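Local coordinates for protein methylocystis parvus OBBP MbnE (Methylocystis parvus OBBP, PDB 5ICQ) that probably binds the copper-chelating peptide methanobactin in the periplasm, as a solute-binding protein of family 5 that serves methanobactin transport, at residues K319-T328 with F565-S574; Q488-Y499 with A518-A527. All coordinates share one frame; numbering follows the deposited sequence.

Contact 1: K319-T328 with F565-S574; sequences KGLNGFVFNT and FYVVPLFHAS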
loop_
_atom_site.group_PDB
_atom_site.type_symbol
_atom_site.label_atom_id
_atom_site.label_comp_id
_atom_site.label_asym_id
_atom_site.label_seq_id
_atom_site.Cartn_x
_atom_site.Cartn_y
_atom_site.Cartn_z
ATOM N N LYS A 319 8.600 -0.348 4.558
ATOM C CA LYS A 319 8.624 1.040 4.121
ATOM C C LYS A 319 9.185 1.118 2.707
ATOM O O LYS A 319 9.800 0.168 2.207
ATOM C CB LYS A 319 9.477 1.897 5.060
ATOM C CG LYS A 319 9.042 1.854 6.528
ATOM C CD LYS A 319 7.746 2.627 6.720
ATOM C CE LYS A 319 7.284 2.576 8.164
ATOM N NZ LYS A 319 7.131 1.167 8.637
ATOM N N GLY A 320 8.993 2.273 2.077
ATOM C CA GLY A 320 9.440 2.469 0.707
ATOM C C GLY A 320 8.401 1.954 -0.275
ATOM O O GLY A 320 7.346 1.487 0.145
ATOM N N LEU A 321 8.671 2.053 -1.577
ATOM C CA LEU A 321 9.835 2.768 -2.100
ATOM C C LEU A 321 9.353 3.768 -3.155
ATOM O O LEU A 321 8.588 3.409 -4.061
ATOM C CB LEU A 321 10.866 1.802 -2.712
ATOM C CG LEU A 321 12.117 2.416 -3.394
ATOM C CD1 LEU A 321 13.309 1.453 -3.335
ATOM C CD2 LEU A 321 11.848 2.812 -4.862
ATOM N N ASN A 322 9.794 5.014 -3.013
ATOM C CA ASN A 322 9.701 6.043 -4.039
ATOM C C ASN A 322 11.104 6.316 -4.557
ATOM O O ASN A 322 12.085 6.128 -3.833
ATOM C CB ASN A 322 9.136 7.363 -3.494
ATOM C CG ASN A 322 7.822 7.199 -2.790
ATOM O OD1 ASN A 322 6.987 6.391 -3.190
ATOM N ND2 ASN A 322 7.620 7.984 -1.736
ATOM N N GLY A 323 11.208 6.779 -5.797
ATOM C CA GLY A 323 12.542 7.065 -6.306
ATOM C C GLY A 323 12.508 7.759 -7.645
ATOM O O GLY A 323 11.469 7.827 -8.309
ATOM N N PHE A 324 13.677 8.281 -8.037
ATOM C CA PHE A 324 13.885 8.705 -9.416
ATOM C C PHE A 324 13.965 7.473 -10.303
ATOM O O PHE A 324 14.851 6.636 -10.119
ATOM C CB PHE A 324 15.183 9.513 -9.562
ATOM C CG PHE A 324 15.157 10.872 -8.914
ATOM C CD1 PHE A 324 14.441 11.923 -9.488
ATOM C CD2 PHE A 324 15.899 11.114 -7.767
ATOM C CE1 PHE A 324 14.431 13.191 -8.898
ATOM C CE2 PHE A 324 15.915 12.378 -7.185
ATOM C CZ PHE A 324 15.174 13.421 -7.760
ATOM N N VAL A 325 13.077 7.370 -11.287
ATOM C CA VAL A 325 13.012 6.199 -12.154
ATOM C C VAL A 325 13.736 6.499 -13.456
ATOM O O VAL A 325 13.426 7.495 -14.118
ATOM C CB VAL A 325 11.555 5.807 -12.445
ATOM C CG1 VAL A 325 11.538 4.656 -13.437
ATOM C CG2 VAL A 325 10.835 5.406 -11.160
ATOM N N PHE A 326 14.664 5.619 -13.849
ATOM C CA PHE A 326 15.291 5.698 -15.166
ATOM C C PHE A 326 14.398 5.058 -16.223
ATOM O O PHE A 326 13.873 3.960 -16.027
ATOM C CB PHE A 326 16.642 4.960 -15.182
ATOM C CG PHE A 326 17.694 5.540 -14.268
ATOM C CD1 PHE A 326 18.551 6.541 -14.715
ATOM C CD2 PHE A 326 17.883 5.020 -12.993
ATOM C CE1 PHE A 326 19.559 7.037 -13.882
ATOM C CE2 PHE A 326 18.860 5.508 -12.157
ATOM C CZ PHE A 326 19.713 6.517 -12.601
ATOM N N ASN A 327 14.251 5.721 -17.367
ATOM C CA ASN A 327 13.540 5.072 -18.464
ATOM C C ASN A 327 14.544 4.215 -19.219
ATOM O O ASN A 327 15.233 4.687 -20.132
ATOM C CB ASN A 327 12.867 6.085 -19.386
ATOM C CG ASN A 327 12.053 5.398 -20.479
ATOM O OD1 ASN A 327 12.103 4.174 -20.613
ATOM N ND2 ASN A 327 11.289 6.174 -21.247
ATOM N N THR A 328 14.622 2.926 -18.847
ATOM C CA THR A 328 15.656 2.087 -19.446
ATOM C C THR A 328 15.320 1.697 -20.878
ATOM O O THR A 328 16.131 1.022 -21.519
ATOM C CB THR A 328 15.899 0.814 -18.630
ATOM O OG1 THR A 328 14.774 -0.081 -18.748
ATOM C CG2 THR A 328 16.063 1.167 -17.145
ATOM N N PHE A 565 19.389 -1.260 -10.561
ATOM C CA PHE A 565 19.480 0.197 -10.484
ATOM C C PHE A 565 18.456 0.848 -11.408
ATOM O O PHE A 565 18.760 1.770 -12.175
ATOM C CB PHE A 565 20.911 0.660 -10.786
ATOM C CG PHE A 565 21.898 0.102 -9.807
ATOM C CD1 PHE A 565 22.097 0.730 -8.588
ATOM C CD2 PHE A 565 22.539 -1.114 -10.052
ATOM C CE1 PHE A 565 22.973 0.182 -7.642
ATOM C CE2 PHE A 565 23.413 -1.666 -9.117
ATOM C CZ PHE A 565 23.629 -1.017 -7.911
ATOM N N TYR A 566 17.222 0.339 -11.333
ATOM C CA TYR A 566 16.128 0.915 -12.104
ATOM C C TYR A 566 15.666 2.233 -11.518
ATOM O O TYR A 566 15.054 3.043 -12.230
ATOM C CB TYR A 566 14.948 -0.057 -12.163
ATOM C CG TYR A 566 15.325 -1.387 -12.773
ATOM C CD1 TYR A 566 15.575 -1.503 -14.137
ATOM C CD2 TYR A 566 15.441 -2.526 -11.980
ATOM C CE1 TYR A 566 15.935 -2.734 -14.704
ATOM C CE2 TYR A 566 15.796 -3.752 -12.536
ATOM C CZ TYR A 566 16.046 -3.842 -13.889
ATOM O OH TYR A 566 16.385 -5.063 -14.412
ATOM N N VAL A 567 15.921 2.449 -10.231
ATOM C CA VAL A 567 15.455 3.636 -9.529
ATOM C C VAL A 567 16.616 4.166 -8.704
ATOM O O VAL A 567 17.536 3.426 -8.347
ATOM C CB VAL A 567 14.238 3.355 -8.608
ATOM C CG1 VAL A 567 13.121 2.684 -9.366
ATOM C CG2 VAL A 567 14.656 2.481 -7.451
ATOM N N VAL A 568 16.585 5.466 -8.427
ATOM C CA VAL A 568 17.409 6.053 -7.374
ATOM C C VAL A 568 16.513 6.195 -6.152
ATOM O O VAL A 568 15.608 7.048 -6.157
ATOM C CB VAL A 568 17.999 7.406 -7.787
ATOM C CG1 VAL A 568 18.901 7.960 -6.659
ATOM C CG2 VAL A 568 18.794 7.258 -9.074
ATOM N N PRO A 569 16.687 5.385 -5.114
ATOM C CA PRO A 569 15.718 5.386 -4.014
ATOM C C PRO A 569 15.731 6.730 -3.313
ATOM O O PRO A 569 16.787 7.346 -3.140
ATOM C CB PRO A 569 16.213 4.269 -3.087
ATOM C CG PRO A 569 17.253 3.522 -3.861
ATOM C CD PRO A 569 17.826 4.488 -4.859
ATOM N N LEU A 570 14.544 7.176 -2.905
ATOM C CA LEU A 570 14.424 8.422 -2.164
ATOM C C LEU A 570 14.352 8.117 -0.666
ATOM O O LEU A 570 15.324 7.602 -0.104
ATOM C CB LEU A 570 13.225 9.231 -2.670
ATOM C CG LEU A 570 13.537 9.888 -4.030
ATOM C CD1 LEU A 570 12.288 10.480 -4.672
ATOM C CD2 LEU A 570 14.617 10.968 -3.886
ATOM N N PHE A 571 13.240 8.415 0.001
ATOM C CA PHE A 571 13.270 8.431 1.465
ATOM C C PHE A 571 11.862 8.275 2.028
ATOM O O PHE A 571 10.867 8.421 1.313
ATOM C CB PHE A 571 13.919 9.722 1.965
ATOM C CG PHE A 571 13.431 10.949 1.244
ATOM C CD1 PHE A 571 12.298 11.614 1.670
ATOM C CD2 PHE A 571 14.104 11.424 0.126
ATOM C CE1 PHE A 571 11.840 12.743 0.997
ATOM C CE2 PHE A 571 13.654 12.549 -0.547
ATOM C CZ PHE A 571 12.525 13.206 -0.112
ATOM N N HIS A 572 11.791 7.991 3.333
ATOM C CA HIS A 572 10.519 7.727 3.989
ATOM C C HIS A 572 10.625 8.138 5.450
ATOM O O HIS A 572 11.712 8.386 5.968
ATOM C CB HIS A 572 10.127 6.247 3.862
ATOM C CG HIS A 572 11.082 5.317 4.546
ATOM N ND1 HIS A 572 12.163 4.750 3.903
ATOM C CD2 HIS A 572 11.121 4.861 5.822
ATOM C CE1 HIS A 572 12.831 3.990 4.753
ATOM N NE2 HIS A 572 12.221 4.039 5.927
ATOM N N ALA A 573 9.466 8.230 6.113
ATOM C CA ALA A 573 9.415 8.416 7.555
ATOM C C ALA A 573 9.415 7.043 8.224
ATOM O O ALA A 573 8.626 6.167 7.850
ATOM C CB ALA A 573 8.165 9.207 7.952
ATOM N N SER A 574 10.315 6.845 9.190
ATOM C CA SER A 574 10.384 5.544 9.848
ATOM C C SER A 574 9.171 5.305 10.723
ATOM O O SER A 574 8.821 4.152 10.984
ATOM C CB SER A 574 11.661 5.424 10.686
ATOM O OG SER A 574 12.797 5.280 9.856
HETATM O O HOH W 1 10.756 5.825 -0.338
HETATM O O HOH W 2 10.433 9.545 -1.104
#

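Contact 2: Q488-Y499 with A518-A527; sequences QKFDFDMMIGQY and ANQESSFNLA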
loop_
_atom_site.group_PDB
_atom_site.type_symbol
_atom_site.label_atom_id
_atom_site.label_comp_id
_atom_site.label_asym_id
_atom_site.label_seq_id
_atom_site.Cartn_x
_atom_site.Cartn_y
_atom_site.Cartn_z
ATOM N N GLN A 488 1.866 7.730 -18.927
ATOM C CA GLN A 488 1.191 6.581 -19.530
ATOM C C GLN A 488 1.914 6.082 -20.772
ATOM O O GLN A 488 1.945 4.873 -21.037
ATOM C CB GLN A 488 -0.257 6.949 -19.875
ATOM C CG GLN A 488 -1.151 6.995 -18.643
ATOM C CD GLN A 488 -2.520 7.595 -18.932
ATOM O OE1 GLN A 488 -2.746 8.169 -19.997
ATOM N NE2 GLN A 488 -3.437 7.461 -17.980
ATOM N N LYS A 489 2.471 6.996 -21.564
ATOM C CA LYS A 489 3.177 6.648 -22.785
ATOM C C LYS A 489 4.670 6.433 -22.570
ATOM O O LYS A 489 5.377 6.132 -23.540
ATOM C CB LYS A 489 2.957 7.739 -23.837
ATOM C CG LYS A 489 1.486 7.931 -24.188
ATOM C CD LYS A 489 1.285 8.978 -25.283
ATOM C CE LYS A 489 -0.149 8.944 -25.824
ATOM N NZ LYS A 489 -0.395 9.976 -26.877
ATOM N N PHE A 490 5.155 6.575 -21.330
ATOM C CA PHE A 490 6.582 6.477 -21.008
ATOM C C PHE A 490 7.404 7.505 -21.790
ATOM O O PHE A 490 8.529 7.233 -22.225
ATOM C CB PHE A 490 7.106 5.051 -21.240
ATOM C CG PHE A 490 6.261 3.980 -20.568
ATOM C CD1 PHE A 490 6.033 4.005 -19.199
ATOM C CD2 PHE A 490 5.696 2.950 -21.318
ATOM C CE1 PHE A 490 5.255 3.016 -18.568
ATOM C CE2 PHE A 490 4.916 1.955 -20.703
ATOM C CZ PHE A 490 4.684 1.997 -19.328
ATOM N N ASP A 491 6.850 8.709 -21.947
ATOM C CA ASP A 491 7.535 9.780 -22.672
ATOM C C ASP A 491 8.291 10.660 -21.673
ATOM O O ASP A 491 7.926 11.804 -21.373
ATOM C CB ASP A 491 6.546 10.585 -23.503
ATOM C CG ASP A 491 7.209 11.724 -24.254
ATOM O OD1 ASP A 491 8.454 11.693 -24.432
ATOM O OD2 ASP A 491 6.486 12.658 -24.652
ATOM N N PHE A 492 9.373 10.087 -21.150
ATOM C CA PHE A 492 10.234 10.783 -20.200
ATOM C C PHE A 492 11.600 10.106 -20.214
ATOM O O PHE A 492 11.728 8.942 -20.613
ATOM C CB PHE A 492 9.629 10.784 -18.782
ATOM C CG PHE A 492 9.360 9.392 -18.231
ATOM C CD1 PHE A 492 10.374 8.667 -17.612
ATOM C CD2 PHE A 492 8.096 8.821 -18.337
ATOM C CE1 PHE A 492 10.139 7.382 -17.127
ATOM C CE2 PHE A 492 7.846 7.537 -17.840
ATOM C CZ PHE A 492 8.872 6.822 -17.238
ATOM N N ASP A 493 12.628 10.869 -19.812
ATOM C CA ASP A 493 13.933 10.267 -19.533
ATOM C C ASP A 493 13.982 9.741 -18.108
ATOM O O ASP A 493 14.464 8.625 -17.859
ATOM C CB ASP A 493 15.069 11.287 -19.721
ATOM C CG ASP A 493 15.211 11.781 -21.151
ATOM O OD1 ASP A 493 14.909 11.020 -22.104
ATOM O OD2 ASP A 493 15.650 12.943 -21.312
ATOM N N MET A 494 13.493 10.551 -17.169
ATOM C CA MET A 494 13.470 10.241 -15.747
ATOM C C MET A 494 12.252 10.917 -15.137
ATOM O O MET A 494 11.863 12.010 -15.557
ATOM C CB MET A 494 14.750 10.736 -15.051
ATOM C CG MET A 494 14.759 10.527 -13.521
ATOM S SD MET A 494 16.361 10.977 -12.804
ATOM C CE MET A 494 17.357 9.588 -13.324
ATOM N N MET A 495 11.644 10.260 -14.161
ATOM C CA MET A 495 10.546 10.864 -13.424
ATOM C C MET A 495 10.573 10.246 -12.042
ATOM O O MET A 495 11.358 9.335 -11.772
ATOM C CB MET A 495 9.194 10.648 -14.127
ATOM C CG MET A 495 8.774 9.196 -14.271
ATOM S SD MET A 495 7.064 9.075 -14.896
ATOM C CE MET A 495 6.144 9.415 -13.392
ATOM N N ILE A 496 9.730 10.748 -11.151
ATOM C CA ILE A 496 9.651 10.197 -9.800
ATOM C C ILE A 496 8.486 9.223 -9.764
ATOM O O ILE A 496 7.380 9.556 -10.204
ATOM C CB ILE A 496 9.516 11.312 -8.750
ATOM C CG1 ILE A 496 10.848 12.066 -8.667
ATOM C CG2 ILE A 496 9.134 10.719 -7.392
ATOM C CD1 ILE A 496 10.810 13.342 -7.830
ATOM N N GLY A 497 8.739 8.002 -9.283
ATOM C CA GLY A 497 7.728 6.970 -9.280
ATOM C C GLY A 497 7.597 6.350 -7.905
ATOM O O GLY A 497 8.483 6.467 -7.061
ATOM N N GLN A 498 6.472 5.670 -7.697
ATOM C CA GLN A 498 6.161 5.051 -6.416
ATOM C C GLN A 498 5.937 3.551 -6.586
ATOM O O GLN A 498 5.231 3.122 -7.507
ATOM C CB GLN A 498 4.929 5.722 -5.806
ATOM C CG GLN A 498 4.487 5.145 -4.494
ATOM C CD GLN A 498 3.507 6.049 -3.768
ATOM O OE1 GLN A 498 2.329 6.119 -4.121
ATOM N NE2 GLN A 498 3.994 6.749 -2.742
ATOM N N TYR A 499 6.543 2.757 -5.691
ATOM C CA TYR A 499 6.397 1.292 -5.639
ATOM C C TYR A 499 6.127 0.944 -4.173
ATOM O O TYR A 499 7.042 0.553 -3.456
ATOM C CB TYR A 499 7.655 0.584 -6.160
ATOM C CG TYR A 499 7.991 0.956 -7.584
ATOM C CD1 TYR A 499 8.749 2.087 -7.869
ATOM C CD2 TYR A 499 7.512 0.197 -8.643
ATOM C CE1 TYR A 499 9.039 2.444 -9.182
ATOM C CE2 TYR A 499 7.810 0.539 -9.962
ATOM C CZ TYR A 499 8.579 1.659 -10.218
ATOM O OH TYR A 499 8.868 2.019 -11.520
ATOM N N ALA A 518 6.448 -4.213 -19.314
ATOM C CA ALA A 518 7.472 -3.190 -19.513
ATOM C C ALA A 518 7.143 -2.249 -20.671
ATOM O O ALA A 518 7.603 -1.101 -20.680
ATOM C CB ALA A 518 8.832 -3.844 -19.760
ATOM N N ASN A 519 6.382 -2.709 -21.659
ATOM C CA ASN A 519 6.071 -1.883 -22.826
ATOM C C ASN A 519 4.579 -1.867 -23.100
ATOM O O ASN A 519 4.128 -1.836 -24.252
ATOM C CB ASN A 519 6.868 -2.344 -24.041
ATOM C CG ASN A 519 8.337 -2.060 -23.873
ATOM O OD1 ASN A 519 8.786 -0.929 -24.073
ATOM N ND2 ASN A 519 9.094 -3.065 -23.456
ATOM N N GLN A 520 3.800 -1.832 -22.030
ATOM C CA GLN A 520 2.345 -1.768 -22.071
ATOM C C GLN A 520 1.923 -0.388 -21.570
ATOM O O GLN A 520 2.206 -0.033 -20.423
ATOM C CB GLN A 520 1.772 -2.888 -21.200
ATOM C CG GLN A 520 0.287 -2.853 -20.922
ATOM C CD GLN A 520 -0.076 -3.863 -19.843
ATOM O OE1 GLN A 520 -0.525 -3.498 -18.756
ATOM N NE2 GLN A 520 0.153 -5.143 -20.130
ATOM N N GLU A 521 1.269 0.394 -22.430
ATOM C CA GLU A 521 0.878 1.749 -22.050
ATOM C C GLU A 521 0.060 1.739 -20.766
ATOM O O GLU A 521 -0.747 0.836 -20.528
ATOM C CB GLU A 521 0.082 2.414 -23.177
ATOM C CG GLU A 521 0.921 2.710 -24.398
ATOM C CD GLU A 521 0.454 3.941 -25.160
ATOM O OE1 GLU A 521 -0.731 4.324 -25.035
ATOM O OE2 GLU A 521 1.290 4.532 -25.879
ATOM N N SER A 522 0.320 2.735 -19.914
ATOM C CA SER A 522 -0.324 2.969 -18.625
ATOM C C SER A 522 0.066 1.969 -17.549
ATOM O O SER A 522 -0.509 2.007 -16.462
ATOM C CB SER A 522 -1.857 2.990 -18.739
ATOM O OG SER A 522 -2.274 3.997 -19.636
ATOM N N SER A 523 1.029 1.084 -17.794
ATOM C CA SER A 523 1.349 0.143 -16.733
ATOM C C SER A 523 2.183 0.828 -15.653
ATOM O O SER A 523 2.729 1.918 -15.847
ATOM C CB SER A 523 2.089 -1.081 -17.286
ATOM O OG SER A 523 3.484 -0.853 -17.348
ATOM N N PHE A 524 2.286 0.159 -14.503
ATOM C CA PHE A 524 3.092 0.619 -13.374
ATOM C C PHE A 524 4.583 0.384 -13.559
ATOM O O PHE A 524 5.370 0.816 -12.710
ATOM C CB PHE A 524 2.637 -0.075 -12.090
ATOM C CG PHE A 524 1.223 0.252 -11.707
ATOM C CD1 PHE A 524 0.624 1.413 -12.161
ATOM C CD2 PHE A 524 0.484 -0.594 -10.897
ATOM C CE1 PHE A 524 -0.683 1.723 -11.816
ATOM C CE2 PHE A 524 -0.824 -0.280 -10.551
ATOM C CZ PHE A 524 -1.398 0.876 -11.011
ATOM N N ASN A 525 4.986 -0.281 -14.634
ATOM C CA ASN A 525 6.396 -0.606 -14.849
ATOM C C ASN A 525 7.082 0.585 -15.523
ATOM O O ASN A 525 7.402 0.579 -16.714
ATOM C CB ASN A 525 6.519 -1.887 -15.673
ATOM C CG ASN A 525 7.944 -2.433 -15.702
ATOM O OD1 ASN A 525 8.904 -1.712 -15.426
ATOM N ND2 ASN A 525 8.083 -3.709 -16.057
ATOM N N LEU A 526 7.299 1.638 -14.721
ATOM C CA LEU A 526 7.766 2.903 -15.289
ATOM C C LEU A 526 9.173 2.791 -15.864
ATOM O O LEU A 526 9.489 3.448 -16.861
ATOM C CB LEU A 526 7.725 3.989 -14.221
ATOM C CG LEU A 526 6.344 4.221 -13.623
ATOM C CD1 LEU A 526 6.409 5.270 -12.502
ATOM C CD2 LEU A 526 5.413 4.663 -14.723
ATOM N N ALA A 527 10.031 1.980 -15.246
ATOM C CA ALA A 527 11.409 1.870 -15.711
ATOM C C ALA A 527 11.538 1.040 -16.982
ATOM O O ALA A 527 12.569 1.127 -17.663
ATOM C CB ALA A 527 12.287 1.266 -14.611
HETATM O O HOH W 3 4.396 3.958 -25.019
HETATM O O HOH W 4 4.637 2.233 -10.351
HETATM O O HOH W 5 9.534 -0.170 -13.160
#

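Contact 1: K319-T328 with F565-S574
F324 and V568 face each other as a hydrogen-bonded antiparallel pair at the tight end of this contact. V568 N reaches F324 O at 2.7 Å, in the carbonyl plane, while the return bond from F324 N to V568 O is more bent, 136° at the hydrogen. F326 N continues the pairing onto Y566 O. The F326 ring brings CE2 to 3.5 Å from V568 CG2, and F324 CE2 meets L570 CD2, the two side chains crossing at about a right angle. On the other face V325 CG2 packs on V567 CG1. A side chain at G323 would run into V568 O. Strands 322-326 and 567-572 are thus neighbours in a mixed sheet of the family 5 solute-binding fold. Beyond L570 N, bonded to N322 O, the strands part and water takes over: one molecule accepts from N322 ND2 and donates to F571 O (2.7 Å), while Q498 NE2 holds N322 OD1. Farther along, K319 lays CB over one face of the H572 imidazole, a CH-pi contact 3.6 Å from the centroid; bonds of NE2 to E369 OE1 and ND1 to T363 OG1 fix the turn of the ring. Bent at chi2 (-72°), the lysine runs CD and CE past A573 O and S574 O (CE to S574 O 3.6 Å), and NZ bonds N317 O. Cut back to an alanine here, the residue would probably leave N317 O without its ammonium partner and open a gap beside those carbonyls.

Contact 2: Q488-Y499 with A518-A527
The F490 ring pushes into the loop 518-527, and L526 reaches back toward the strand; these two residues bury the most surface. F490 CE1 lies 4.2 Å from L526 CD2, while the other methyl, CD1, sits over G497 CA at 3.9 Å and also meets M495 CE. G497 is tight here, since a side chain would collide with L526 CD1. F492 adds its CZ, close to L526 CB, and the sulfur of M495 lies over one face of the F492 ring. Y499 OH comes against L526 CB at 3.5 Å, the two side chains meeting at a slant.

Ring edges also meet oxygens. The rim of F490 comes to Q520 O, with CE2 at 3.4 Å, and S523 OG lies near the same ring plane by CZ. F492 likewise turns its edge to L526 O, 3.5 Å from CZ. With CG of F490 anti to its carbonyl carbon (chi1 -51°), the ring leaves a Schellman motif that closes helix 480-489 and sets its edge against the type II turn from Q520 to S523.

One direct hydrogen bond joins the segments: S522 N donates to Q488 O at 2.9 Å, on a lone pair in the carbonyl plane. Within the loop, S523 OG braces the chain as an ST turn, accepting from N525 N, and also bonds T517 O.

Water supplies the rest. One molecule links K489 O with E521 OE2 and another joins Q498 O to F524 O. A third is hydrogen-bonded to Y499 OH and N525 OD1 and accepts from A527 N; N525 ND2 bonds A529 O. The chemistry implies a loop seated by aromatic and aliphatic burial, with one direct backbone bond at the helix end and waters bridging polar atoms at its margins.

In the fold
Contacts 1 and 2 meet in a single sheet, their centres about 13 Å apart. Strand 322-326 is the shared piece: 565-574 pairs along one edge and 494-498 along the other, where V325 N lies 2.7 Å from M495 O and L321 O 2.7 Å from Y499 N, both probable hydrogen bonds. A side chain ties the two further, T328 OG1 bonding A527 O. In sequence, both segments of contact 2 fall between those of contact 1. A sulfate, probably from the crystallisation liquor, lies about 5 Å from the F524 side chain; neither contact holds a bound methanobactin.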